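Local coordinates for putative phosphatase (Clostridium difficile, PDB 3SD7), which is a putative phosphatase of the haloacid dehalogenase-like hydrolase family, and probably hydrolyses phosphate esters at a metal-dependent active site, at residues I128-T133 with Y174-C179. Residues are numbered along the deposited sequence; the frame is centred on the assembly and turned at random.
Sequences ILLVAT and YVLDLC
Leu130 reaches from the strand into the notch between Val175 and Cys179, one helical turn apart on the facing helix. Its CD1 does most of the touching, lying 3.6 Å from Val175 CG1 and 3.8 Å from Cys179 SG, while CD2 meets the same sulfur at 3.9 Å. The branched end of leucine suits this place because its two methyls can straddle a single atom. With CG anti to the carbonyl carbon (chi1 -53°), the branch leans back along the strand toward its start, which brings CD1 between Val175 CG1 and Cys179 SG. Val175, branched at CB, presents both methyls to the strand: CG1 also rests 4.4 Å from Ala132 CB, and CG2 approaches Val131 O at 4.1 Å.

Strand 128-133 and helix 168-179 belong to the Rossmann-like core of the HAD fold, in which helices cover a parallel sheet; the axes of the two segments run roughly antiparallel, at 151°. The small methyl of Ala132 matches the close backbone approach here, its CA being 7.0 Å from Val175 CA. Toward the start of the strand the backbones are farther apart, and Ile128 CG2 meets Cys179 SG more loosely at 4.3 Å. No hydrogen bond crosses this apolar interface.

Leu33 and Tyr155, from the strands flanking 128-133, each touch both Leu130 and Val175, extending the hydrophobic layer across the neighbouring strands. On the sheet's other face, Val131 packs against Leu144 of helix 137-146. At the strand's C-terminal end, Thr133 OG1 hydrogen-bonds to Asp35 OD1 of the probable HAD DxDx(T/V) motif, whose Asp37 binds sodium.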
loop_
_atom_site.group_PDB
_atom_site.type_symbol
_atom_site.label_atom_id
_atom_site.label_comp_id
_atom_site.label_asym_id
_atom_site.label_seq_id
_atom_site.Cartn_x
_atom_site.Cartn_y
_atom_site.Cartn_z
ATOM N N ILE A 128 1.727 -17.877 -6.879
ATOM C CA ILE A 128 0.608 -17.027 -7.223
ATOM C C ILE A 128 0.783 -15.754 -6.385
ATOM O O ILE A 128 0.904 -15.819 -5.143
ATOM C CB ILE A 128 -0.719 -17.701 -6.862
ATOM C CG1 ILE A 128 -0.923 -18.915 -7.765
ATOM C CG2 ILE A 128 -1.871 -16.701 -7.068
ATOM C CD1 ILE A 128 -2.062 -19.812 -7.326
ATOM N N LEU A 129 0.829 -14.621 -7.081
ATOM C CA LEU A 129 1.056 -13.326 -6.457
ATOM C C LEU A 129 -0.232 -12.510 -6.574
ATOM O O LEU A 129 -0.874 -12.441 -7.649
ATOM C CB LEU A 129 2.200 -12.607 -7.144
ATOM C CG LEU A 129 3.496 -13.411 -7.302
ATOM C CD1 LEU A 129 4.589 -12.539 -7.950
ATOM C CD2 LEU A 129 3.968 -13.953 -5.953
ATOM N N LEU A 130 -0.615 -11.912 -5.463
ATOM C CA LEU A 130 -1.829 -11.112 -5.403
ATOM C C LEU A 130 -1.546 -9.776 -4.748
ATOM O O LEU A 130 -0.643 -9.661 -3.919
ATOM C CB LEU A 130 -2.861 -11.847 -4.551
ATOM C CG LEU A 130 -3.210 -13.309 -4.887
ATOM C CD1 LEU A 130 -4.135 -13.936 -3.803
ATOM C CD2 LEU A 130 -3.819 -13.414 -6.268
ATOM N N VAL A 131 -2.350 -8.766 -5.069
ATOM C CA VAL A 131 -2.301 -7.489 -4.363
ATOM C C VAL A 131 -3.581 -7.328 -3.566
ATOM O O VAL A 131 -4.668 -7.555 -4.105
ATOM C CB VAL A 131 -2.107 -6.281 -5.309
ATOM C CG1 VAL A 131 -2.291 -4.945 -4.570
ATOM C CG2 VAL A 131 -0.718 -6.336 -5.954
ATOM N N ALA A 132 -3.433 -7.012 -2.279
ATOM C CA ALA A 132 -4.548 -6.728 -1.388
ATOM C C ALA A 132 -4.198 -5.417 -0.693
ATOM O O ALA A 132 -3.287 -5.357 0.126
ATOM C CB ALA A 132 -4.762 -7.881 -0.370
ATOM N N THR A 133 -4.929 -4.367 -1.033
ATOM C CA THR A 133 -4.620 -3.024 -0.581
ATOM C C THR A 133 -5.877 -2.226 -0.255
ATOM O O THR A 133 -6.980 -2.564 -0.715
ATOM C CB THR A 133 -3.807 -2.305 -1.677
ATOM O OG1 THR A 133 -3.427 -0.988 -1.258
ATOM C CG2 THR A 133 -4.589 -2.210 -3.015
ATOM N N TYR A 174 -11.252 -11.447 0.177
ATOM C CA TYR A 174 -11.791 -11.353 -1.184
ATOM C C TYR A 174 -10.847 -11.982 -2.207
ATOM O O TYR A 174 -11.253 -12.768 -3.040
ATOM C CB TYR A 174 -12.090 -9.875 -1.566
ATOM C CG TYR A 174 -12.486 -9.704 -3.029
ATOM C CD1 TYR A 174 -13.757 -10.053 -3.478
ATOM C CD2 TYR A 174 -11.586 -9.223 -3.955
ATOM C CE1 TYR A 174 -14.104 -9.915 -4.828
ATOM C CE2 TYR A 174 -11.929 -9.088 -5.296
ATOM C CZ TYR A 174 -13.163 -9.428 -5.722
ATOM O OH TYR A 174 -13.474 -9.273 -7.068
ATOM N N VAL A 175 -9.558 -11.664 -2.106
ATOM C CA VAL A 175 -8.617 -12.116 -3.089
ATOM C C VAL A 175 -8.312 -13.616 -2.937
ATOM O O VAL A 175 -8.165 -14.320 -3.929
ATOM C CB VAL A 175 -7.410 -11.109 -3.117
ATOM C CG1 VAL A 175 -6.326 -11.533 -2.146
ATOM C CG2 VAL A 175 -6.923 -10.925 -4.491
ATOM N N LEU A 176 -8.282 -14.132 -1.702
ATOM C CA LEU A 176 -8.155 -15.578 -1.497
ATOM C C LEU A 176 -9.377 -16.338 -2.014
ATOM O O LEU A 176 -9.259 -17.460 -2.540
ATOM C CB LEU A 176 -7.964 -15.921 -0.015
ATOM C CG LEU A 176 -6.628 -15.538 0.586
ATOM C CD1 LEU A 176 -6.650 -16.013 2.041
ATOM C CD2 LEU A 176 -5.464 -16.162 -0.198
ATOM N N ASP A 177 -10.565 -15.755 -1.848
ATOM C CA ASP A 177 -11.756 -16.416 -2.324
ATOM C C ASP A 177 -11.690 -16.563 -3.852
ATOM O O ASP A 177 -12.175 -17.542 -4.376
ATOM C CB ASP A 177 -13.017 -15.692 -1.882
ATOM C CG ASP A 177 -13.298 -15.842 -0.371
ATOM O OD1 ASP A 177 -12.679 -16.705 0.287
ATOM O OD2 ASP A 177 -14.152 -15.101 0.141
ATOM N N LEU A 178 -11.073 -15.613 -4.547
ATOM C CA LEU A 178 -10.951 -15.695 -6.015
ATOM C C LEU A 178 -10.049 -16.853 -6.437
ATOM O O LEU A 178 -10.194 -17.371 -7.537
ATOM C CB LEU A 178 -10.364 -14.415 -6.612
ATOM C CG LEU A 178 -11.181 -13.137 -6.491
ATOM C CD1 LEU A 178 -10.358 -11.953 -7.006
ATOM C CD2 LEU A 178 -12.558 -13.282 -7.205
ATOM N N CYS A 179 -9.124 -17.235 -5.561
ATOM C CA CYS A 179 -8.173 -18.298 -5.834
ATOM C C CYS A 179 -8.682 -19.639 -5.407
ATOM O O CYS A 179 -8.016 -20.642 -5.687
ATOM C CB CYS A 179 -6.855 -18.030 -5.137
ATOM S SG CYS A 179 -5.990 -16.576 -5.845
#